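Local atomic coordinates of PppA (Pseudomonas aeruginosa, PDB entry 6JKV), a protein that probably dephosphorylates phosphoserine and phosphothreonine as a manganese-binding PP2C-family phosphatase, and is a key regulatory component of the type VI secretion system. Residues 217-222 / 252-257; 47-50 / 55-58; 149-154 / 227-232. All coordinates share one frame; numbering follows the deposited sequence.

In the fold
PppA has the PP2C arrangement of two antiparallel sheets face to face with helices outside. Contact 2, first along the chain, is an edge hairpin of one sheet; contacts 1 and 3 both involve the other sheet and the helices 214-217 and 222-229 that cover it, and their segments alternate in sequence. Centres lie about 17 Å apart for contacts 1 and 2, about 14 Å for 1 and 3, and about 19 Å for 2 and 3. Leu257 of contact 1 reaches Ser48, Leu49, Trp57 and Val58, tying the strand after manganese ligand Asp252 to the other sheet; Asp222 O meets Leu151 of contact 3, which joins helix 222-229 to the sheet edge away from the metal.

Contact 1 (217-222 / 252-257); sequences NKTADD and DNITAL
Lys218 and Asp252 meet with their side chains at about a right angle, beside the manganese site of a PP2C-type beta sandwich. Asp252 precedes strand 254-261, and its OD2 is a metal ligand, completing one manganese site with Asp61 and Asp214. The lysine comes from the loop between helices 214-217 and 222-229. Its chain is bent at both chi3 and chi4, near -63° each, which brings the aliphatic CE of Lys218 to 3.9 Å from CB of Asp252. The touch is therefore methylene against methylene. The charged ends come near without pairing: Lys218 NZ stands 4.1 Å from Asp252 OD2, and the salt bridge of this ammonium group is made with Asp214. Because Asp214 shares the manganese with Asp252, the lysine acts as a second-shell residue, and its positive charge probably helps to balance the cluster of carboxylates.

A second pair lies beside it. Thr219 and Ile254 cross obliquely, and OG1 of Thr219 faces the terminal methyl CD1 of Ile254 at 4.0 Å. The isoleucine reaches this far because CG1 is anti to its backbone N (chi1 172°) and the chain stays extended through chi2. The threonine hydroxyl is hydrogen-bonded to the carbonyls of Gly215 and Leu216 in the preceding helix, so it meets Ile254 CD1 by van der Waals contact alone. No hydrogen bond joins the two segments, and they bury 105 Å² in all, the measure of a light contact. On the carboxylate oxygen of Asp252 other than the metal ligand, the next amide makes a bent, weak bond: Asn253 N to Asp252 OD1, 2.7 Å, with 120° at the hydrogen.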
ATOM      1  N   ASN A 217       1.466 -10.370  -4.067  1.00 20.19           N
ATOM      2  CA  ASN A 217       0.797 -11.533  -3.419  1.00 21.40           C
ATOM      3  C   ASN A 217       0.124 -12.391  -4.492  1.00 22.46           C
ATOM      4  O   ASN A 217      -0.167 -13.567  -4.219  1.00 22.96           O
ATOM      5  CB  ASN A 217      -0.168 -11.147  -2.297  1.00 21.51           C
ATOM      6  CG  ASN A 217      -1.070  -9.983  -2.631  1.00 21.62           C
ATOM      7  OD1 ASN A 217      -0.649  -8.829  -2.585  1.00 21.52           O
ATOM      8  ND2 ASN A 217      -2.330 -10.278  -2.901  1.00 22.40           N
ATOM      9  N   LYS A 218      -0.072 -11.852  -5.692  1.00 21.83           N
ATOM     10  CA  LYS A 218      -0.633 -12.638  -6.815  1.00 23.24           C
ATOM     11  C   LYS A 218       0.406 -13.640  -7.327  1.00 23.41           C
ATOM     12  O   LYS A 218      -0.003 -14.651  -7.919  1.00 24.55           O
ATOM     13  CB  LYS A 218      -1.076 -11.704  -7.940  1.00 24.19           C
ATOM     14  CG  LYS A 218      -2.399 -12.084  -8.578  1.00 25.39           C
ATOM     15  CD  LYS A 218      -2.571 -11.470  -9.945  1.00 26.50           C
ATOM     16  CE  LYS A 218      -2.596  -9.954  -9.910  1.00 25.91           C
ATOM     17  NZ  LYS A 218      -3.749  -9.458  -9.130  1.00 26.04           N
ATOM     18  N   THR A 219       1.695 -13.390  -7.093  1.00 22.44           N
ATOM     19  CA  THR A 219       2.803 -14.220  -7.629  1.00 23.49           C
ATOM     20  C   THR A 219       3.593 -14.935  -6.522  1.00 24.23           C
ATOM     21  O   THR A 219       4.474 -15.750  -6.860  1.00 25.10           O
ATOM     22  CB  THR A 219       3.758 -13.369  -8.467  1.00 23.77           C
ATOM     23  OG1 THR A 219       4.116 -12.193  -7.739  1.00 23.29           O
ATOM     24  CG2 THR A 219       3.152 -12.964  -9.792  1.00 24.50           C
ATOM     25  N   ALA A 220       3.318 -14.652  -5.251  1.00 24.16           N
ATOM     26  CA  ALA A 220       3.951 -15.348  -4.108  1.00 23.64           C
ATOM     27  C   ALA A 220       2.948 -15.446  -2.960  1.00 23.03           C
ATOM     28  O   ALA A 220       2.316 -14.430  -2.614  1.00 21.38           O
ATOM     29  CB  ALA A 220       5.198 -14.623  -3.676  1.00 22.45           C
ATOM     30  N   ASP A 221       2.802 -16.637  -2.393  1.00 24.23           N
ATOM     31  CA  ASP A 221       1.856 -16.858  -1.273  1.00 24.48           C
ATOM     32  C   ASP A 221       2.522 -16.357   0.009  1.00 22.76           C
ATOM     33  O   ASP A 221       3.727 -16.046  -0.022  1.00 22.31           O
ATOM     34  CB  ASP A 221       1.387 -18.318  -1.209  1.00 26.18           C
ATOM     35  CG  ASP A 221       2.482 -19.305  -0.846  1.00 27.76           C
ATOM     36  OD1 ASP A 221       3.089 -19.119   0.218  1.00 29.41           O
ATOM     37  OD2 ASP A 221       2.728 -20.245  -1.628  1.00 29.75           O
ATOM     38  N   ASP A 222       1.752 -16.308   1.091  1.00 22.00           N
ATOM     39  CA  ASP A 222       2.153 -15.665   2.365  1.00 21.54           C
ATOM     40  C   ASP A 222       3.362 -16.360   3.000  1.00 21.96           C
ATOM     41  O   ASP A 222       4.130 -15.660   3.681  1.00 20.51           O
ATOM     42  CB  ASP A 222       0.981 -15.623   3.337  1.00 21.79           C
ATOM     43  CG  ASP A 222       0.003 -14.513   3.000  1.00 22.14           C
ATOM     44  OD1 ASP A 222       0.243 -13.790   1.997  1.00 21.20           O
ATOM     45  OD2 ASP A 222      -0.985 -14.365   3.752  1.00 22.60           O
ATOM     46  N   ASP A 252       0.977  -8.447 -13.301  1.00 24.04           N
ATOM     47  CA  ASP A 252       0.558  -7.094 -12.852  1.00 23.52           C
ATOM     48  C   ASP A 252       1.797  -6.257 -12.516  1.00 23.23           C
ATOM     49  O   ASP A 252       2.883  -6.840 -12.318  1.00 24.63           O
ATOM     50  CB  ASP A 252      -0.379  -7.197 -11.643  1.00 22.61           C
ATOM     51  CG  ASP A 252      -1.186  -5.939 -11.373  1.00 21.86           C
ATOM     52  OD1 ASP A 252      -1.013  -4.952 -12.121  1.00 23.43           O
ATOM     53  OD2 ASP A 252      -1.975  -5.954 -10.418  1.00 21.55           O
ATOM     54  N   ASN A 253       1.636  -4.931 -12.464  1.00 23.02           N
ATOM     55  CA  ASN A 253       2.614  -4.023 -11.818  1.00 21.57           C
ATOM     56  C   ASN A 253       2.871  -4.593 -10.423  1.00 20.12           C
ATOM     57  O   ASN A 253       1.901  -4.954  -9.740  1.00 19.10           O
ATOM     58  CB  ASN A 253       2.113  -2.584 -11.715  1.00 21.41           C
ATOM     59  CG  ASN A 253       1.717  -1.973 -13.046  1.00 22.44           C
ATOM     60  OD1 ASN A 253       0.930  -1.029 -13.079  1.00 22.30           O
ATOM     61  ND2 ASN A 253       2.271  -2.481 -14.138  1.00 24.16           N
ATOM     62  N   ILE A 254       4.130  -4.699 -10.026  1.00 19.33           N
ATOM     63  CA  ILE A 254       4.502  -5.321  -8.730  1.00 20.39           C
ATOM     64  C   ILE A 254       5.328  -4.304  -7.957  1.00 19.82           C
ATOM     65  O   ILE A 254       6.375  -3.887  -8.469  1.00 21.62           O
ATOM     66  CB  ILE A 254       5.236  -6.660  -8.936  1.00 21.68           C
ATOM     67  CG1 ILE A 254       5.786  -7.185  -7.610  1.00 21.77           C
ATOM     68  CG2 ILE A 254       6.315  -6.552 -10.002  1.00 23.18           C
ATOM     69  CD1 ILE A 254       6.052  -8.676  -7.620  1.00 22.56           C
ATOM     70  N   THR A 255       4.837  -3.909  -6.783  1.00 18.79           N
ATOM     71  CA  THR A 255       5.528  -2.949  -5.898  1.00 19.48           C
ATOM     72  C   THR A 255       5.650  -3.560  -4.504  1.00 18.80           C
ATOM     73  O   THR A 255       4.671  -4.172  -4.031  1.00 19.10           O
ATOM     74  CB  THR A 255       4.796  -1.604  -5.855  1.00 19.05           C
ATOM     75  OG1 THR A 255       4.646  -1.153  -7.200  1.00 20.46           O
ATOM     76  CG2 THR A 255       5.544  -0.571  -5.036  1.00 18.60           C
ATOM     77  N   ALA A 256       6.816  -3.398  -3.888  1.00 18.44           N
ATOM     78  CA  ALA A 256       7.089  -3.850  -2.513  1.00 18.17           C
ATOM     79  C   ALA A 256       7.798  -2.722  -1.770  1.00 17.41           C
ATOM     80  O   ALA A 256       8.698  -2.079  -2.345  1.00 18.61           O
ATOM     81  CB  ALA A 256       7.905  -5.121  -2.523  1.00 19.04           C
ATOM     82  N   LEU A 257       7.351  -2.476  -0.546  1.00 17.02           N
ATOM     83  CA  LEU A 257       7.963  -1.487   0.368  1.00 16.66           C
ATOM     84  C   LEU A 257       8.097  -2.151   1.735  1.00 16.72           C
ATOM     85  O   LEU A 257       7.065  -2.599   2.286  1.00 16.07           O
ATOM     86  CB  LEU A 257       7.081  -0.240   0.420  1.00 15.53           C
ATOM     87  CG  LEU A 257       7.773   1.041   0.871  1.00 16.17           C
ATOM     88  CD1 LEU A 257       7.112   2.270   0.245  1.00 16.00           C
ATOM     89  CD2 LEU A 257       7.750   1.124   2.387  1.00 16.28           C
TER

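Contact 2 (47-50 / 55-58); sequences ASLD and GLWV
Leu49 and Val58 face each other as a hydrogen-bonded antiparallel pair in the hairpin of strands 46-51 and 56-63; the axes of the short segments 47-50 and 56-58 run antiparallel, at 168°. Two backbone bonds define the pair: Leu49 N to Val58 O and Val58 N to Leu49 O, both 2.9 Å. Ser48 CA approaches Val58 O and Trp57 CA approaches Leu49 O, as CA-H...O contacts. Near the turn, Gly55 and Leu56 both oppose Ala51, a G1 beta bulge, and Gly55 has the positive phi of its first position.

Apolar contacts occupy the side facing helices 69-82 and 89-114. CB of Leu49 lies 3.9 Å from CB of Val58, and the Leu49 side chain crosses that of Leu56 at about a right angle, CD2 of one 3.7 Å from CD2 of the other.

The polar and aromatic contact is on the Trp57 side, which packs on strand 254-261. The Asp50 side chain leaves the strand with CG opposite the amide N (chi1 -177°), and OD1 reaches the indole edge, in the ring plane and 3.2 Å from Trp57 CD1; the carboxylate itself is turned 36° from the ring. That oxygen is also hydrogen-bonded to Ser31 OG, which receives a weak bond from Trp57 NE1. The carboxylate thus sits against the electropositive rim of the indole, with Ser31 probably helping to fix the orientation of both.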
ATOM      1  N   ALA A  47       2.284   3.259  -7.576  1.00 19.71           N
ATOM      2  CA  ALA A  47       3.130   4.341  -7.025  1.00 19.29           C
ATOM      3  C   ALA A  47       3.442   4.027  -5.567  1.00 17.57           C
ATOM      4  O   ALA A  47       2.719   3.223  -4.946  1.00 16.93           O
ATOM      5  CB  ALA A  47       2.442   5.679  -7.153  1.00 19.34           C
ATOM      6  N   SER A  48       4.499   4.628  -5.048  1.00 16.59           N
ATOM      7  CA  SER A  48       4.890   4.450  -3.636  1.00 16.69           C
ATOM      8  C   SER A  48       5.499   5.743  -3.117  1.00 16.86           C
ATOM      9  O   SER A  48       5.986   6.542  -3.915  1.00 16.95           O
ATOM     10  CB  SER A  48       5.812   3.269  -3.460  1.00 15.76           C
ATOM     11  OG  SER A  48       7.070   3.512  -4.057  1.00 16.51           O
ATOM     12  N   LEU A  49       5.421   5.922  -1.802  1.00 18.02           N
ATOM     13  CA  LEU A  49       6.115   7.000  -1.073  1.00 17.50           C
ATOM     14  C   LEU A  49       6.895   6.368   0.082  1.00 17.68           C
ATOM     15  O   LEU A  49       6.279   5.723   0.960  1.00 16.38           O
ATOM     16  CB  LEU A  49       5.110   8.030  -0.560  1.00 17.29           C
ATOM     17  CG  LEU A  49       5.750   9.108   0.310  1.00 18.48           C
ATOM     18  CD1 LEU A  49       6.567  10.055  -0.558  1.00 20.20           C
ATOM     19  CD2 LEU A  49       4.720   9.866   1.134  1.00 18.81           C
ATOM     20  N   ASP A  50       8.209   6.555   0.071  1.00 17.69           N
ATOM     21  CA  ASP A  50       9.119   6.063   1.128  1.00 17.50           C
ATOM     22  C   ASP A  50       9.645   7.279   1.893  1.00 18.59           C
ATOM     23  O   ASP A  50      10.713   7.784   1.530  1.00 20.61           O
ATOM     24  CB  ASP A  50      10.220   5.205   0.504  1.00 17.64           C
ATOM     25  CG  ASP A  50      11.162   4.601   1.526  1.00 17.61           C
ATOM     26  OD1 ASP A  50      10.710   4.349   2.666  1.00 16.93           O
ATOM     27  OD2 ASP A  50      12.348   4.395   1.187  1.00 16.27           O
ATOM     28  N   GLY A  55       7.957   9.508   9.034  1.00 16.41           N
ATOM     29  CA  GLY A  55       7.351   8.266   9.548  1.00 16.46           C
ATOM     30  C   GLY A  55       6.195   7.806   8.677  1.00 15.48           C
ATOM     31  O   GLY A  55       5.205   7.359   9.232  1.00 15.08           O
ATOM     32  N   LEU A  56       6.325   7.920   7.355  1.00 16.22           N
ATOM     33  CA  LEU A  56       5.219   7.657   6.403  1.00 16.67           C
ATOM     34  C   LEU A  56       5.697   6.729   5.296  1.00 17.56           C
ATOM     35  O   LEU A  56       6.772   6.984   4.717  1.00 19.38           O
ATOM     36  CB  LEU A  56       4.718   8.965   5.791  1.00 17.65           C
ATOM     37  CG  LEU A  56       3.443   8.827   4.958  1.00 17.12           C
ATOM     38  CD1 LEU A  56       2.308   8.260   5.792  1.00 15.80           C
ATOM     39  CD2 LEU A  56       3.042  10.173   4.377  1.00 18.66           C
ATOM     40  N   TRP A  57       4.907   5.697   5.018  1.00 16.40           N
ATOM     41  CA  TRP A  57       5.170   4.735   3.921  1.00 16.18           C
ATOM     42  C   TRP A  57       3.851   4.428   3.228  1.00 15.41           C
ATOM     43  O   TRP A  57       2.880   4.109   3.919  1.00 15.80           O
ATOM     44  CB  TRP A  57       5.849   3.480   4.463  1.00 15.77           C
ATOM     45  CG  TRP A  57       7.087   3.818   5.228  1.00 16.20           C
ATOM     46  CD1 TRP A  57       8.337   4.008   4.720  1.00 16.91           C
ATOM     47  CD2 TRP A  57       7.189   4.040   6.643  1.00 16.04           C
ATOM     48  NE1 TRP A  57       9.213   4.323   5.723  1.00 18.19           N
ATOM     49  CE2 TRP A  57       8.536   4.338   6.916  1.00 17.31           C
ATOM     50  CE3 TRP A  57       6.278   4.002   7.699  1.00 17.09           C
ATOM     51  CZ2 TRP A  57       8.995   4.592   8.208  1.00 17.47           C
ATOM     52  CZ3 TRP A  57       6.732   4.253   8.977  1.00 17.57           C
ATOM     53  CH2 TRP A  57       8.068   4.551   9.224  1.00 17.14           C
ATOM     54  N   VAL A  58       3.835   4.547   1.907  1.00 15.88           N
ATOM     55  CA  VAL A  58       2.587   4.480   1.111  1.00 16.36           C
ATOM     56  C   VAL A  58       2.850   3.590  -0.097  1.00 15.97           C
ATOM     57  O   VAL A  58       3.924   3.712  -0.705  1.00 17.17           O
ATOM     58  CB  VAL A  58       2.110   5.884   0.694  1.00 16.62           C
ATOM     59  CG1 VAL A  58       0.885   5.806  -0.202  1.00 16.11           C
ATOM     60  CG2 VAL A  58       1.836   6.771   1.903  1.00 17.24           C
TER

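Contact 3 (149-154 / 227-232); sequences GVLEAI and DVLSHS
Leu151 and Leu229 meet through branched aliphatic groups; the one ring of the two segments, His231, sits past the helix end and takes no part in the leucine contact, with the carbonyl carbon of Val228 at its edge and in its plane. The ring makes its bond through that edge: ND1 of His231 donates to Val228 O at 2.9 Å, with 156° at the hydrogen. The oxygen is tilted only slightly from the imidazole plane, but the donor stands well above the carbonyl plane, 51° out of it. This bond turns the imidazole back to the last turn of helix 222-229 and probably helps to fix the ring's rotation.

The backbone turns sharply at the same place. Ser230 is the first residue to leave helical geometry and the centre of an inverse gamma turn, for which the evidence is the bond from His231 N to Leu229 O at 2.8 Å. Its hydroxyl is held by Arg226 O, one turn back in the helix.

In the fold, this helix end covers the edge of the sheet formed by the hairpin of strands 142-147 and 150-153. Leu151 belongs to the outermost strand, and Leu229 to the last turn of the helix. Their side chains cross at about a right angle, with CD1 of Leu151 3.6 Å from CD1 of Leu229, methyl to methyl. For Leu229, CG is anti to the carbonyl carbon (chi1 -76°), which carries the methyl towards the strand. Leu151 also touches Leu225 and Arg226, and Leu229 also touches Leu146 and Val237.

At the hairpin turn, Gly149 adopts a positive phi, and its CA lies 4.4 Å from OG of Ser230, a loose contact. The carbonyl O of Gly149 accepts a hydrogen bond from NH1 of Arg226, a residue of the same helix.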
ATOM      1  N   GLY A 149       9.630 -13.994  13.270  1.00 23.24           N
ATOM      2  CA  GLY A 149       9.632 -14.911  12.116  1.00 23.35           C
ATOM      3  C   GLY A 149       8.238 -15.362  11.703  1.00 23.17           C
ATOM      4  O   GLY A 149       8.146 -16.283  10.876  1.00 22.36           O
ATOM      5  N   VAL A 150       7.182 -14.736  12.233  1.00 23.32           N
ATOM      6  CA  VAL A 150       5.770 -15.081  11.896  1.00 23.31           C
ATOM      7  C   VAL A 150       5.146 -13.912  11.138  1.00 21.24           C
ATOM      8  O   VAL A 150       5.188 -12.776  11.650  1.00 20.40           O
ATOM      9  CB  VAL A 150       4.946 -15.426  13.148  1.00 24.24           C
ATOM     10  CG1 VAL A 150       3.512 -15.758  12.773  1.00 24.63           C
ATOM     11  CG2 VAL A 150       5.580 -16.563  13.944  1.00 25.46           C
ATOM     12  N   LEU A 151       4.583 -14.193   9.963  1.00 21.42           N
ATOM     13  CA  LEU A 151       3.914 -13.171   9.124  1.00 21.03           C
ATOM     14  C   LEU A 151       2.427 -13.091   9.469  1.00 20.76           C
ATOM     15  O   LEU A 151       1.796 -14.127   9.680  1.00 22.39           O
ATOM     16  CB  LEU A 151       4.097 -13.507   7.644  1.00 21.28           C
ATOM     17  CG  LEU A 151       3.638 -12.415   6.688  1.00 20.26           C
ATOM     18  CD1 LEU A 151       4.576 -11.225   6.764  1.00 19.68           C
ATOM     19  CD2 LEU A 151       3.559 -12.948   5.267  1.00 21.04           C
ATOM     20  N   GLU A 152       1.886 -11.883   9.473  1.00 20.41           N
ATOM     21  CA  GLU A 152       0.478 -11.643   9.853  1.00 20.20           C
ATOM     22  C   GLU A 152      -0.080 -10.525   8.991  1.00 18.31           C
ATOM     23  O   GLU A 152       0.554  -9.461   8.916  1.00 16.98           O
ATOM     24  CB  GLU A 152       0.406 -11.294  11.336  1.00 21.89           C
ATOM     25  CG  GLU A 152      -0.936 -10.758  11.767  1.00 22.80           C
ATOM     26  CD  GLU A 152      -0.985 -10.356  13.232  1.00 24.95           C
ATOM     27  OE1 GLU A 152       0.086 -10.406  13.906  1.00 27.42           O
ATOM     28  OE2 GLU A 152      -2.080  -9.965  13.692  1.00 25.61           O
ATOM     29  N   ALA A 153      -1.214 -10.786   8.347  1.00 18.48           N
ATOM     30  CA  ALA A 153      -1.932  -9.814   7.506  1.00 19.34           C
ATOM     31  C   ALA A 153      -2.588  -8.794   8.431  1.00 19.08           C
ATOM     32  O   ALA A 153      -3.358  -9.201   9.306  1.00 20.80           O
ATOM     33  CB  ALA A 153      -2.948 -10.517   6.630  1.00 20.06           C
ATOM     34  N   ILE A 154      -2.259  -7.517   8.260  1.00 18.84           N
ATOM     35  CA  ILE A 154      -2.842  -6.417   9.077  1.00 17.95           C
ATOM     36  C   ILE A 154      -4.054  -5.853   8.343  1.00 17.02           C
ATOM     37  O   ILE A 154      -5.114  -5.721   8.955  1.00 17.31           O
ATOM     38  CB  ILE A 154      -1.784  -5.344   9.383  1.00 17.36           C
ATOM     39  CG1 ILE A 154      -0.565  -5.958  10.080  1.00 17.69           C
ATOM     40  CG2 ILE A 154      -2.395  -4.225  10.209  1.00 17.47           C
ATOM     41  CD1 ILE A 154      -0.904  -6.794  11.300  1.00 17.95           C
ATOM     42  N   ASP A 227       9.238 -15.994   4.125  1.00 21.21           N
ATOM     43  CA  ASP A 227      10.622 -16.458   3.865  1.00 22.55           C
ATOM     44  C   ASP A 227      11.498 -15.292   3.408  1.00 21.74           C
ATOM     45  O   ASP A 227      12.602 -15.111   3.968  1.00 22.93           O
ATOM     46  CB  ASP A 227      10.648 -17.580   2.830  1.00 23.90           C
ATOM     47  CG  ASP A 227      10.115 -18.880   3.387  1.00 24.54           C
ATOM     48  OD1 ASP A 227      10.027 -18.991   4.620  1.00 24.33           O
ATOM     49  OD2 ASP A 227       9.780 -19.755   2.579  1.00 26.26           O
ATOM     50  N   VAL A 228      11.029 -14.534   2.424  1.00 21.28           N
ATOM     51  CA  VAL A 228      11.828 -13.436   1.815  1.00 22.36           C
ATOM     52  C   VAL A 228      11.984 -12.302   2.836  1.00 21.64           C
ATOM     53  O   VAL A 228      13.084 -11.727   2.911  1.00 22.29           O
ATOM     54  CB  VAL A 228      11.206 -12.936   0.500  1.00 22.45           C
ATOM     55  CG1 VAL A 228      12.043 -11.825  -0.105  1.00 22.46           C
ATOM     56  CG2 VAL A 228      11.024 -14.062  -0.504  1.00 23.33           C
ATOM     57  N   LEU A 229      10.934 -11.998   3.604  1.00 21.11           N
ATOM     58  CA  LEU A 229      10.957 -10.889   4.591  1.00 20.16           C
ATOM     59  C   LEU A 229      11.916 -11.209   5.744  1.00 20.17           C
ATOM     60  O   LEU A 229      12.380 -10.259   6.387  1.00 20.72           O
ATOM     61  CB  LEU A 229       9.546 -10.642   5.130  1.00 19.94           C
ATOM     62  CG  LEU A 229       8.594  -9.901   4.189  1.00 20.02           C
ATOM     63  CD1 LEU A 229       7.218  -9.760   4.826  1.00 20.27           C
ATOM     64  CD2 LEU A 229       9.146  -8.531   3.815  1.00 19.73           C
ATOM     65  N   SER A 230      12.207 -12.484   6.001  1.00 20.98           N
ATOM     66  CA  SER A 230      13.071 -12.916   7.132  1.00 21.89           C
ATOM     67  C   SER A 230      14.545 -12.682   6.785  1.00 22.38           C
ATOM     68  O   SER A 230      15.348 -13.623   6.861  1.00 24.12           O
ATOM     69  CB  SER A 230      12.797 -14.337   7.517  1.00 22.48           C
ATOM     70  OG  SER A 230      11.594 -14.403   8.265  1.00 23.02           O
ATOM     71  N   HIS A 231      14.878 -11.448   6.416  1.00 22.77           N
ATOM     72  CA  HIS A 231      16.264 -10.989   6.162  1.00 22.88           C
ATOM     73  C   HIS A 231      16.433  -9.572   6.711  1.00 21.63           C
ATOM     74  O   HIS A 231      15.421  -8.859   6.910  1.00 20.12           O
ATOM     75  CB  HIS A 231      16.605 -11.106   4.672  1.00 23.46           C
ATOM     76  CG  HIS A 231      16.628 -12.520   4.195  1.00 24.88           C
ATOM     77  ND1 HIS A 231      15.490 -13.187   3.773  1.00 24.80           N
ATOM     78  CD2 HIS A 231      17.638 -13.417   4.111  1.00 26.70           C
ATOM     79  CE1 HIS A 231      15.803 -14.427   3.446  1.00 25.44           C
ATOM     80  NE2 HIS A 231      17.112 -14.596   3.647  1.00 25.96           N
ATOM     81  N   SER A 232      17.685  -9.200   6.969  1.00 22.78           N
ATOM     82  CA  SER A 232      18.052  -8.005   7.767  1.00 22.70           C
ATOM     83  C   SER A 232      17.896  -6.732   6.938  1.00 22.08           C
ATOM     84  O   SER A 232      17.684  -5.666   7.542  1.00 21.61           O
ATOM     85  CB  SER A 232      19.452  -8.122   8.289  1.00 23.39           C
ATOM     86  OG  SER A 232      20.388  -7.976   7.231  1.00 23.24           O
TER